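Local coordinates for protein putative polysaccharide binding proteins (DUF1812) (PDB 3GF8) that probably serves as a lipid-anchored outer-membrane component of fimbriae, taking part in their assembly or anchoring, at residues A[161-165]-A[273-277]; A[35-39]-A[82-86]; A[264-270]-A[282-286]. One frame throughout, in Å; residues are numbered along the deposited sequence.

Contact 1 of 3, residues A[161-165]-A[273-277]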
ATOM      1  N   GLY A 161      32.332   1.975   7.718  1.00 42.54           N
ATOM      2  CA  GLY A 161      32.824   3.109   6.938  1.00 46.68           C
ATOM      3  C   GLY A 161      34.243   2.900   6.436  1.00 49.64           C
ATOM      4  O   GLY A 161      34.931   3.861   6.143  1.00 52.29           O
ATOM      5  N   SER A 162      34.682   1.646   6.331  1.00 52.79           N
ATOM      6  CA  SER A 162      36.057   1.334   5.945  1.00 54.03           C
ATOM      7  C   SER A 162      36.135   1.157   4.437  1.00 56.50           C
ATOM      8  O   SER A 162      37.198   0.838   3.879  1.00 58.37           O
ATOM      9  CB  SER A 162      36.512   0.057   6.622  1.00 53.32           C
ATOM     10  OG  SER A 162      35.843  -1.049   6.051  1.00 56.36           O
ATOM     11  N   TRP A 163      34.990   1.344   3.789  1.00 55.71           N
ATOM     12  CA  TRP A 163      34.884   1.281   2.363  1.00 53.76           C
ATOM     13  C   TRP A 163      33.658   2.099   2.028  1.00 54.60           C
ATOM     14  O   TRP A 163      32.767   2.210   2.848  1.00 54.18           O
ATOM     15  CB  TRP A 163      34.747  -0.174   1.909  1.00 52.37           C
ATOM     16  CG  TRP A 163      33.538  -0.901   2.432  1.00 50.00           C
ATOM     17  CD1 TRP A 163      33.383  -1.446   3.673  1.00 48.91           C
ATOM     18  CD2 TRP A 163      32.325  -1.183   1.715  1.00 34.65           C
ATOM     19  NE1 TRP A 163      32.140  -2.049   3.775  1.00 49.59           N
ATOM     20  CE2 TRP A 163      31.476  -1.903   2.588  1.00 41.34           C
ATOM     21  CE3 TRP A 163      31.884  -0.910   0.421  1.00 39.52           C
ATOM     22  CZ2 TRP A 163      30.197  -2.333   2.217  1.00 35.14           C
ATOM     23  CZ3 TRP A 163      30.620  -1.348   0.048  1.00 48.18           C
ATOM     24  CH2 TRP A 163      29.791  -2.064   0.948  1.00 44.80           C
ATOM     25  N   THR A 164      33.628   2.708   0.851  1.00 57.42           N
ATOM     26  CA  THR A 164      32.481   3.503   0.442  1.00 60.03           C
ATOM     27  C   THR A 164      31.643   2.661  -0.465  1.00 62.54           C
ATOM     28  O   THR A 164      32.079   2.250  -1.548  1.00 64.33           O
ATOM     29  CB  THR A 164      32.841   4.777  -0.354  1.00 61.06           C
ATOM     30  OG1 THR A 164      33.839   5.515   0.355  1.00 63.56           O
ATOM     31  CG2 THR A 164      31.558   5.663  -0.590  1.00 58.87           C
ATOM     32  N   LEU A 165      30.433   2.390  -0.009  1.00 62.56           N
ATOM     33  CA  LEU A 165      29.429   1.833  -0.874  1.00 61.06           C
ATOM     34  C   LEU A 165      28.997   2.963  -1.801  1.00 58.43           C
ATOM     35  O   LEU A 165      28.563   3.997  -1.329  1.00 58.30           O
ATOM     36  CB  LEU A 165      28.263   1.314  -0.031  1.00 60.83           C
ATOM     37  CG  LEU A 165      27.293   0.396  -0.759  1.00 60.23           C
ATOM     38  CD1 LEU A 165      26.398  -0.259   0.292  1.00 59.94           C
ATOM     39  CD2 LEU A 165      26.504   1.154  -1.863  1.00 44.08           C
ATOM     40  N   LEU A 273      26.122  -2.280   5.927  1.00 25.81           N
ATOM     41  CA  LEU A 273      26.595  -3.551   5.377  1.00 27.51           C
ATOM     42  C   LEU A 273      28.058  -3.803   5.655  1.00 24.73           C
ATOM     43  O   LEU A 273      28.866  -2.872   5.816  1.00 22.43           O
ATOM     44  CB  LEU A 273      26.407  -3.563   3.880  1.00 28.84           C
ATOM     45  CG  LEU A 273      24.992  -3.282   3.435  1.00 30.32           C
ATOM     46  CD1 LEU A 273      25.032  -2.781   2.044  1.00 25.87           C
ATOM     47  CD2 LEU A 273      24.233  -4.581   3.543  1.00 24.53           C
ATOM     48  N   SER A 274      28.382  -5.085   5.710  1.00 24.11           N
ATOM     49  CA  SER A 274      29.754  -5.518   5.727  1.00 25.59           C
ATOM     50  C   SER A 274      30.314  -5.373   4.304  1.00 26.44           C
ATOM     51  O   SER A 274      29.572  -5.199   3.323  1.00 23.53           O
ATOM     52  CB  SER A 274      29.854  -6.974   6.188  1.00 25.18           C
ATOM     53  OG  SER A 274      29.424  -7.883   5.184  1.00 24.80           O
ATOM     54  N   GLU A 275      31.621  -5.495   4.217  1.00 27.02           N
ATOM     55  CA  GLU A 275      32.301  -5.662   2.926  1.00 31.86           C
ATOM     56  C   GLU A 275      31.785  -6.814   2.095  1.00 30.33           C
ATOM     57  O   GLU A 275      31.941  -6.812   0.897  1.00 33.29           O
ATOM     58  CB  GLU A 275      33.796  -5.886   3.143  1.00 29.94           C
ATOM     59  CG  GLU A 275      34.486  -4.707   3.755  1.00 40.33           C
ATOM     60  CD  GLU A 275      35.990  -4.712   3.504  1.00 54.13           C
ATOM     61  OE1 GLU A 275      36.535  -5.772   3.083  1.00 52.72           O
ATOM     62  OE2 GLU A 275      36.606  -3.638   3.722  1.00 61.67           O
ATOM     63  N   SER A 276      31.179  -7.803   2.722  1.00 28.56           N
ATOM     64  CA  SER A 276      30.714  -8.949   1.988  1.00 29.33           C
ATOM     65  C   SER A 276      29.197  -8.905   1.821  1.00 27.51           C
ATOM     66  O   SER A 276      28.569  -9.941   1.711  1.00 23.42           O
ATOM     67  CB  SER A 276      31.189 -10.242   2.690  1.00 29.36           C
ATOM     68  OG  SER A 276      30.886 -10.219   4.074  1.00 39.79           O
ATOM     69  N   TRP A 277      28.617  -7.702   1.779  1.00 29.21           N
ATOM     70  CA  TRP A 277      27.171  -7.521   1.557  1.00 29.24           C
ATOM     71  C   TRP A 277      26.247  -8.221   2.543  1.00 28.70           C
ATOM     72  O   TRP A 277      25.165  -8.637   2.174  1.00 32.29           O
ATOM     73  CB  TRP A 277      26.795  -7.911   0.129  1.00 30.87           C
ATOM     74  CG  TRP A 277      27.260  -6.888  -0.807  1.00 35.80           C
ATOM     75  CD1 TRP A 277      28.462  -6.831  -1.408  1.00 34.14           C
ATOM     76  CD2 TRP A 277      26.559  -5.707  -1.185  1.00 35.72           C
ATOM     77  NE1 TRP A 277      28.564  -5.683  -2.149  1.00 36.37           N
ATOM     78  CE2 TRP A 277      27.399  -4.983  -2.043  1.00 41.02           C
ATOM     79  CE3 TRP A 277      25.295  -5.200  -0.890  1.00 38.08           C
ATOM     80  CZ2 TRP A 277      27.016  -3.783  -2.634  1.00 39.81           C
ATOM     81  CZ3 TRP A 277      24.916  -3.998  -1.473  1.00 43.16           C
ATOM     82  CH2 TRP A 277      25.772  -3.312  -2.334  1.00 42.72           C
TER
HETATM   83  O   HOH W   1      31.712  -2.401   6.588  1.00 23.71           O
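Trp163 and Glu275 bring together two loops at one end of a beta domain probably of the transthyretin-like type: loop 161-165, which follows strand 139-158, and loop 273-277, the connection of the hairpin formed by strands 266-273 and 279-284. The main bump is the Trp163 indole. Its CG lies between the backbone N and the carbonyl carbon (chi1 61°), which swings the ring across to the type I beta turn of Ser274 to Trp277. There Glu275 lies over one indole face, its CA 3.5 Å above the plane and offset toward the rim. The Glu275 side chain runs past the ring in the opposite direction, with CG 3.4 Å from Trp163 CD1 and its carboxylate plane perpendicular to the indole. The benzo end of the ring pushes on to the turn backbone, bringing Trp163 CZ2 to 3.1 Å from Ser274 O.

A second, buried hollow is filled by Leu165. Its CD1 is set against a notch formed by Leu273 CD1, at 3.4 Å a tight methyl pair, and Trp277 CH2, at 4.1 Å. Phe156 on strand 139-158 and Phe237 on strand 235-240 adjoin these leucines, and Tyr170 meets the Trp277 ring edge-to-face.

The indole nitrogen is satisfied through solvent: one water accepts from Trp163 NE1 at 2.9 Å and donates to Leu273 O at 3.0 Å.

Contact 2 of 3, residues A[35-39]-A[82-86]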
ATOM      1  N   GLN A  35      -5.302  13.686   3.117  1.00 27.39           N
ATOM      2  CA  GLN A  35      -4.604  12.813   2.172  1.00 26.59           C
ATOM      3  C   GLN A  35      -5.423  12.202   1.028  1.00 26.98           C
ATOM      4  O   GLN A  35      -4.857  11.850   0.009  1.00 27.71           O
ATOM      5  CB  GLN A  35      -3.962  11.654   2.946  1.00 26.40           C
ATOM      6  CG  GLN A  35      -2.947  12.133   3.957  1.00 25.53           C
ATOM      7  CD  GLN A  35      -2.178  11.012   4.598  1.00 34.27           C
ATOM      8  OE1 GLN A  35      -1.963   9.965   3.994  1.00 32.02           O
ATOM      9  NE2 GLN A  35      -1.751  11.222   5.841  1.00 34.78           N
ATOM     10  N   VAL A  36      -6.730  12.018   1.195  1.00 25.58           N
ATOM     11  CA  VAL A  36      -7.486  11.270   0.232  1.00 23.36           C
ATOM     12  C   VAL A  36      -8.246  12.239  -0.637  1.00 24.81           C
ATOM     13  O   VAL A  36      -9.106  12.962  -0.144  1.00 27.34           O
ATOM     14  CB  VAL A  36      -8.457  10.298   0.913  1.00 24.07           C
ATOM     15  CG1 VAL A  36      -9.217   9.478  -0.144  1.00 21.56           C
ATOM     16  CG2 VAL A  36      -7.708   9.370   1.846  1.00 20.98           C
ATOM     17  N   ASP A  37      -7.935  12.270  -1.925  1.00 24.19           N
ATOM     18  CA  ASP A  37      -8.638  13.168  -2.843  1.00 26.22           C
ATOM     19  C   ASP A  37      -9.575  12.477  -3.834  1.00 25.97           C
ATOM     20  O   ASP A  37     -10.069  13.124  -4.735  1.00 25.85           O
ATOM     21  CB  ASP A  37      -7.656  14.088  -3.578  1.00 28.31           C
ATOM     22  CG  ASP A  37      -6.882  13.412  -4.715  1.00 27.07           C
ATOM     23  OD1 ASP A  37      -7.098  12.222  -5.113  1.00 28.72           O
ATOM     24  OD2 ASP A  37      -6.029  14.142  -5.254  1.00 47.39           O
ATOM     25  N   LYS A  38      -9.847  11.183  -3.663  1.00 26.33           N
ATOM     26  CA  LYS A  38     -10.887  10.539  -4.484  1.00 23.33           C
ATOM     27  C   LYS A  38     -11.378   9.307  -3.777  1.00 21.82           C
ATOM     28  O   LYS A  38     -10.586   8.502  -3.270  1.00 25.29           O
ATOM     29  CB  LYS A  38     -10.339  10.183  -5.875  1.00 26.26           C
ATOM     30  CG  LYS A  38     -11.308   9.341  -6.766  1.00 28.72           C
ATOM     31  CD  LYS A  38     -10.680   8.957  -8.118  1.00 27.05           C
ATOM     32  CE  LYS A  38     -11.624   8.122  -8.945  1.00 29.22           C
ATOM     33  NZ  LYS A  38     -11.003   7.613 -10.196  1.00 28.68           N
ATOM     34  N   VAL A  39     -12.696   9.158  -3.729  1.00 21.55           N
ATOM     35  CA  VAL A  39     -13.310   7.956  -3.181  1.00 19.20           C
ATOM     36  C   VAL A  39     -14.246   7.428  -4.253  1.00 21.51           C
ATOM     37  O   VAL A  39     -14.855   8.217  -4.990  1.00 22.75           O
ATOM     38  CB  VAL A  39     -14.024   8.247  -1.864  1.00 17.26           C
ATOM     39  CG1 VAL A  39     -13.016   8.595  -0.777  1.00 22.03           C
ATOM     40  CG2 VAL A  39     -15.048   9.442  -2.019  1.00 19.88           C
ATOM     41  N   TRP A  82     -12.892   1.908  -3.169  1.00 23.36           N
ATOM     42  CA  TRP A  82     -11.482   2.123  -3.483  1.00 24.18           C
ATOM     43  C   TRP A  82     -11.304   3.629  -3.535  1.00 23.48           C
ATOM     44  O   TRP A  82     -12.138   4.357  -4.088  1.00 22.63           O
ATOM     45  CB  TRP A  82     -11.110   1.533  -4.835  1.00 25.92           C
ATOM     46  CG  TRP A  82     -10.987   0.060  -4.871  1.00 24.88           C
ATOM     47  CD1 TRP A  82     -11.825  -0.820  -5.510  1.00 25.45           C
ATOM     48  CD2 TRP A  82      -9.953  -0.735  -4.265  1.00 22.87           C
ATOM     49  NE1 TRP A  82     -11.374  -2.110  -5.328  1.00 31.62           N
ATOM     50  CE2 TRP A  82     -10.229  -2.085  -4.575  1.00 18.23           C
ATOM     51  CE3 TRP A  82      -8.814  -0.433  -3.499  1.00 21.12           C
ATOM     52  CZ2 TRP A  82      -9.420  -3.131  -4.137  1.00 32.14           C
ATOM     53  CZ3 TRP A  82      -8.010  -1.462  -3.069  1.00 25.96           C
ATOM     54  CH2 TRP A  82      -8.304  -2.796  -3.391  1.00 29.63           C
ATOM     55  N   ALA A  83     -10.233   4.101  -2.912  1.00 24.84           N
ATOM     56  CA  ALA A  83      -9.984   5.517  -2.801  1.00 23.86           C
ATOM     57  C   ALA A  83      -8.597   5.788  -3.372  1.00 23.19           C
ATOM     58  O   ALA A  83      -7.682   4.983  -3.217  1.00 23.46           O
ATOM     59  CB  ALA A  83     -10.100   5.995  -1.329  1.00 20.39           C
ATOM     60  N   GLY A  84      -8.470   6.940  -4.034  1.00 24.17           N
ATOM     61  CA  GLY A  84      -7.248   7.299  -4.729  1.00 24.94           C
ATOM     62  C   GLY A  84      -6.981   6.667  -6.095  1.00 23.83           C
ATOM     63  O   GLY A  84      -5.998   7.038  -6.711  1.00 22.22           O
ATOM     64  N   ALA A  85      -7.827   5.734  -6.581  1.00 24.87           N
ATOM     65  CA  ALA A  85      -7.491   4.974  -7.799  1.00 24.67           C
ATOM     66  C   ALA A  85      -7.675   5.859  -9.028  1.00 24.95           C
ATOM     67  O   ALA A  85      -8.767   6.369  -9.284  1.00 28.26           O
ATOM     68  CB  ALA A  85      -8.294   3.658  -7.928  1.00 22.73           C
ATOM     69  N   ARG A  86      -6.586   6.070  -9.755  1.00 24.74           N
ATOM     70  CA  ARG A  86      -6.616   6.849 -11.000  1.00 25.69           C
ATOM     71  C   ARG A  86      -5.896   6.062 -12.080  1.00 24.51           C
ATOM     72  O   ARG A  86      -6.179   4.870 -12.245  1.00 26.50           O
ATOM     73  CB  ARG A  86      -6.036   8.241 -10.779  1.00 22.95           C
ATOM     74  CG  ARG A  86      -6.869   9.064  -9.790  1.00 28.42           C
ATOM     75  CD  ARG A  86      -6.246  10.433  -9.610  1.00 31.65           C
ATOM     76  NE  ARG A  86      -6.883  11.237  -8.579  1.00 28.32           N
ATOM     77  CZ  ARG A  86      -7.905  12.055  -8.783  1.00 31.71           C
ATOM     78  NH1 ARG A  86      -8.431  12.183  -9.988  1.00 35.83           N
ATOM     79  NH2 ARG A  86      -8.418  12.737  -7.768  1.00 35.76           N
TER
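The antiparallel pairing of strands 38-44 and 75-83 begins here, where the first strand enters and the second leaves a beta sheet of the fimbrillin-type fold; Val39 and Ala83 form a non-hydrogen-bonded pair with CA atoms 4.1 Å apart. Just beyond the pair, Gly84 N donates to Lys38 O at 2.7 Å, with the donor tilted out of the carbonyl plane. Gly84 has a positive phi, and the chain turns out of the strand at this residue. On the face carrying Val39 and Ala83, the Ala83 methyl receives Val36 CG1 at 3.8 Å and Val39 CG1 at 3.9 Å, while Trp124 of strand 124-133 packs against Val36 and Ala83.

Lys38 reaches across with a fully extended side chain. With CG anti to the backbone N (chi1 173°) and every later torsion likewise extended, NZ is delivered to Ala85 O at 2.7 Å, almost in line with the C=O bond. On the way, Lys38 CD passes over the centre of one face of the Arg86 guanidinium, 4.2 Å above its plane. The same guanidinium meets Asp37 at its edge: Arg86 NH2 donates to Asp37 OD1 at 3.0 Å in a nearly straight salt bridge (172° at the hydrogen). The donor approaches from above the carboxylate, whose plane stands 87° from the guanidinium. Glu57 pairs with Arg86 NH1, so acidic groups grip two of its nitrogens and probably offset the nearby lysine charge.

Such a layout, apolar side chains on the Val39 and Ala83 face and charged ends clasping the departing chain, is that of the end of an antiparallel strand pair, where one strand enters and the other leaves, inside a beta sheet of this Mfa2-family protein.

Contact 3 of 3, residues A[264-270]-A[282-286]. With EDO (1,2-ethanediol), chain B.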
ATOM      1  N   GLN A 264       1.627   1.409   8.754  1.00 25.84           N
ATOM      2  CA  GLN A 264       2.782   2.185   8.328  1.00 25.19           C
ATOM      3  C   GLN A 264       2.901   2.122   6.820  1.00 25.67           C
ATOM      4  O   GLN A 264       2.929   1.025   6.239  1.00 24.25           O
ATOM      5  CB  GLN A 264       4.062   1.606   8.970  1.00 25.96           C
ATOM      6  CG  GLN A 264       5.352   2.394   8.673  1.00 27.10           C
ATOM      7  CD  GLN A 264       5.182   3.894   8.909  1.00 28.33           C
ATOM      8  OE1 GLN A 264       4.618   4.590   8.074  1.00 20.18           O
ATOM      9  NE2 GLN A 264       5.660   4.385  10.048  1.00 17.78           N
ATOM     10  N   SER A 265       2.996   3.273   6.169  1.00 23.93           N
ATOM     11  CA  SER A 265       3.204   3.238   4.724  1.00 25.79           C
ATOM     12  C   SER A 265       4.420   3.999   4.226  1.00 26.53           C
ATOM     13  O   SER A 265       4.646   4.078   3.010  1.00 23.57           O
ATOM     14  CB  SER A 265       1.924   3.693   3.993  1.00 28.35           C
ATOM     15  OG  SER A 265       0.838   2.860   4.355  1.00 21.82           O
ATOM     16  N   ASN A 266       5.185   4.589   5.140  1.00 25.96           N
ATOM     17  CA  ASN A 266       6.472   5.150   4.788  1.00 28.15           C
ATOM     18  C   ASN A 266       7.561   4.520   5.599  1.00 26.02           C
ATOM     19  O   ASN A 266       7.562   4.626   6.823  1.00 26.66           O
ATOM     20  CB  ASN A 266       6.506   6.637   5.048  1.00 30.77           C
ATOM     21  CG  ASN A 266       5.487   7.359   4.268  1.00 36.87           C
ATOM     22  OD1 ASN A 266       4.416   7.670   4.775  1.00 45.58           O
ATOM     23  ND2 ASN A 266       5.783   7.600   2.999  1.00 46.13           N
ATOM     24  N   TYR A 267       8.519   3.919   4.910  1.00 24.13           N
ATOM     25  CA  TYR A 267       9.585   3.188   5.549  1.00 24.05           C
ATOM     26  C   TYR A 267      10.903   3.738   5.070  1.00 26.92           C
ATOM     27  O   TYR A 267      11.231   3.635   3.898  1.00 30.85           O
ATOM     28  CB  TYR A 267       9.483   1.726   5.170  1.00 23.99           C
ATOM     29  CG  TYR A 267       8.229   1.025   5.631  1.00 23.79           C
ATOM     30  CD1 TYR A 267       7.078   1.073   4.891  1.00 19.22           C
ATOM     31  CD2 TYR A 267       8.222   0.274   6.799  1.00 31.09           C
ATOM     32  CE1 TYR A 267       5.941   0.417   5.302  1.00 22.23           C
ATOM     33  CE2 TYR A 267       7.080  -0.387   7.216  1.00 30.46           C
ATOM     34  CZ  TYR A 267       5.949  -0.303   6.464  1.00 25.23           C
ATOM     35  OH  TYR A 267       4.825  -0.965   6.865  1.00 27.29           O
ATOM     36  N   HIS A 268      11.656   4.358   5.960  1.00 25.62           N
ATOM     37  CA  HIS A 268      12.978   4.798   5.614  1.00 26.37           C
ATOM     38  C   HIS A 268      13.939   3.871   6.302  1.00 26.10           C
ATOM     39  O   HIS A 268      14.068   3.911   7.524  1.00 26.50           O
ATOM     40  CB  HIS A 268      13.222   6.218   6.084  1.00 27.52           C
ATOM     41  CG  HIS A 268      14.573   6.737   5.705  1.00 30.19           C
ATOM     42  ND1 HIS A 268      14.969   8.030   5.951  1.00 39.23           N
ATOM     43  CD2 HIS A 268      15.615   6.142   5.076  1.00 45.06           C
ATOM     44  CE1 HIS A 268      16.204   8.207   5.515  1.00 41.16           C
ATOM     45  NE2 HIS A 268      16.621   7.076   4.981  1.00 46.26           N
ATOM     46  N   ILE A 269      14.599   3.042   5.503  1.00 27.16           N
ATOM     47  CA  ILE A 269      15.488   2.008   5.974  1.00 26.01           C
ATOM     48  C   ILE A 269      16.891   2.261   5.477  1.00 25.96           C
ATOM     49  O   ILE A 269      17.127   2.333   4.256  1.00 24.94           O
ATOM     50  CB  ILE A 269      15.019   0.631   5.481  1.00 29.05           C
ATOM     51  CG1 ILE A 269      13.508   0.456   5.765  1.00 29.64           C
ATOM     52  CG2 ILE A 269      15.913  -0.475   6.082  1.00 28.10           C
ATOM     53  CD1 ILE A 269      12.995  -0.947   5.515  1.00 26.74           C
ATOM     54  N   ILE A 270      17.822   2.432   6.413  1.00 27.56           N
ATOM     55  CA  ILE A 270      19.239   2.345   6.109  1.00 27.66           C
ATOM     56  C   ILE A 270      19.767   0.930   6.410  1.00 28.19           C
ATOM     57  O   ILE A 270      19.606   0.431   7.522  1.00 27.18           O
ATOM     58  CB  ILE A 270      20.094   3.312   6.922  1.00 30.84           C
ATOM     59  CG1 ILE A 270      19.497   4.721   6.960  1.00 35.84           C
ATOM     60  CG2 ILE A 270      21.447   3.412   6.285  1.00 26.95           C
ATOM     61  CD1 ILE A 270      19.287   5.313   5.612  1.00 41.48           C
ATOM     62  N   ILE A 282      20.146  -2.599  10.586  1.00 22.77           N
ATOM     63  CA  ILE A 282      19.303  -1.686   9.854  1.00 23.90           C
ATOM     64  C   ILE A 282      18.724  -0.611  10.769  1.00 20.98           C
ATOM     65  O   ILE A 282      18.609  -0.775  11.985  1.00 21.89           O
ATOM     66  CB  ILE A 282      18.152  -2.427   9.103  1.00 23.60           C
ATOM     67  CG1 ILE A 282      17.115  -2.977  10.084  1.00 26.51           C
ATOM     68  CG2 ILE A 282      18.741  -3.529   8.262  1.00 22.63           C
ATOM     69  CD1 ILE A 282      16.163  -3.961   9.481  1.00 26.86           C
ATOM     70  N   VAL A 283      18.321   0.496  10.173  1.00 21.48           N
ATOM     71  CA  VAL A 283      17.616   1.495  10.902  1.00 17.72           C
ATOM     72  C   VAL A 283      16.345   1.689  10.124  1.00 23.25           C
ATOM     73  O   VAL A 283      16.390   2.013   8.932  1.00 23.15           O
ATOM     74  CB  VAL A 283      18.416   2.746  11.011  1.00 17.46           C
ATOM     75  CG1 VAL A 283      17.596   3.899  11.756  1.00 14.74           C
ATOM     76  CG2 VAL A 283      19.662   2.453  11.747  1.00 16.07           C
ATOM     77  N   VAL A 284      15.219   1.429  10.784  1.00 23.28           N
ATOM     78  CA  VAL A 284      13.894   1.607  10.186  1.00 22.76           C
ATOM     79  C   VAL A 284      13.224   2.754  10.894  1.00 21.36           C
ATOM     80  O   VAL A 284      12.952   2.680  12.080  1.00 24.37           O
ATOM     81  CB  VAL A 284      13.049   0.349  10.307  1.00 21.45           C
ATOM     82  CG1 VAL A 284      11.665   0.529   9.599  1.00 18.26           C
ATOM     83  CG2 VAL A 284      13.826  -0.837   9.755  1.00 22.91           C
ATOM     84  N   ASN A 285      12.993   3.832  10.165  1.00 23.92           N
ATOM     85  CA  ASN A 285      12.385   5.037  10.737  1.00 23.68           C
ATOM     86  C   ASN A 285      12.988   5.381  12.114  1.00 23.99           C
ATOM     87  O   ASN A 285      12.280   5.607  13.086  1.00 25.53           O
ATOM     88  CB  ASN A 285      10.861   4.865  10.805  1.00 24.45           C
ATOM     89  CG  ASN A 285      10.209   4.736   9.425  1.00 23.70           C
ATOM     90  OD1 ASN A 285      10.779   5.181   8.441  1.00 24.92           O
ATOM     91  ND2 ASN A 285       9.000   4.118   9.353  1.00 25.62           N
ATOM     92  N   GLY A 286      14.308   5.420  12.192  1.00 22.92           N
ATOM     93  CA  GLY A 286      14.968   5.840  13.412  1.00 22.62           C
ATOM     94  C   GLY A 286      15.306   4.725  14.385  1.00 23.34           C
ATOM     95  O   GLY A 286      16.164   4.928  15.251  1.00 20.81           O
TER
HETATM   96  C1  EDO B   1       9.653   7.433   3.138  1.00 60.27           C
HETATM   97  O1  EDO B   1       8.354   7.805   2.640  1.00 67.41           O
HETATM   98  C2  EDO B   1      10.557   8.665   3.145  1.00 62.22           C
HETATM   99  O2  EDO B   1      11.195   8.867   4.418  1.00 59.01           O
HETATM  100  O   HOH W   2      15.668   5.267   9.353  1.00 30.64           O
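Asn285 extends the pairing with strand 266-273 by its side-chain amide, after its own strand has ended. Its backbone is left-handed, and CG lies anti to the carbonyl carbon (chi1 -64°), which lays the amide alongside the opposing main chain. OD1 accepts from His268 N at 2.8 Å, the donor tilted from the amide C=O plane. ND2 donates to Asn266 O at 3.0 Å, in the plane of that carbonyl. Since Asn285 N also binds His268 O, one residue makes three bonds to the neighbouring backbone. With an alanine here, His268 N and Asn266 O would probably lose their side-chain mates, and Glu251 one of its amide donors, leaving the main-chain bond to His268 O as the remaining tie at this position.

Gln264 comes to Asn285 from the opposite direction, its amide plane turned 72° away. The 3.4 Å between Gln264 NE2 and Asn285 ND2 separates two donors and is no bond; instead, both nitrogens donate to Glu251 OE2. Gln264 OE1 meanwhile accepts from Asn266 N.

Farther along, regular antiparallel pairing takes over, with strand directions 164° apart: Ile270 N donates to Val283 O and Val283 N to Ile270 O, each at 2.9 Å. Ile269 CG1 and Val284 CG2 touch at 4.2 Å on the face where Leu245 of helix 241-246 packs against both residues. An ethanediol, probably from the crystallisation liquor, accepts from Asn266 ND2.

Chemically, an amide with both a donor and an acceptor can stand in for a peptide unit, continuing the strand pairing where the backbone has turned off, while the carboxylate of Glu251 gathers the two amide nitrogens.

How the contacts relate
Contact 2 comes first along the chain and closes before the other two open; contacts 1 and 3 then interleave, since 264-270 is followed, after two residues of the same strand, by 273-277, while 161-165 lies far earlier. Their centres lie 20 Å apart on the same side of the chain's centre, contact 3 along the hairpin of strands 266-273 and 279-284 and contact 1 at its connecting loop. Contact 2 lies on the opposite side, its centre 42 Å from contact 1 and 25 Å from contact 3. The nearest atoms of contacts 2 and 3 are about 7 Å apart, and their two pairings are connected through neighbouring strands 124-133 and 139-158.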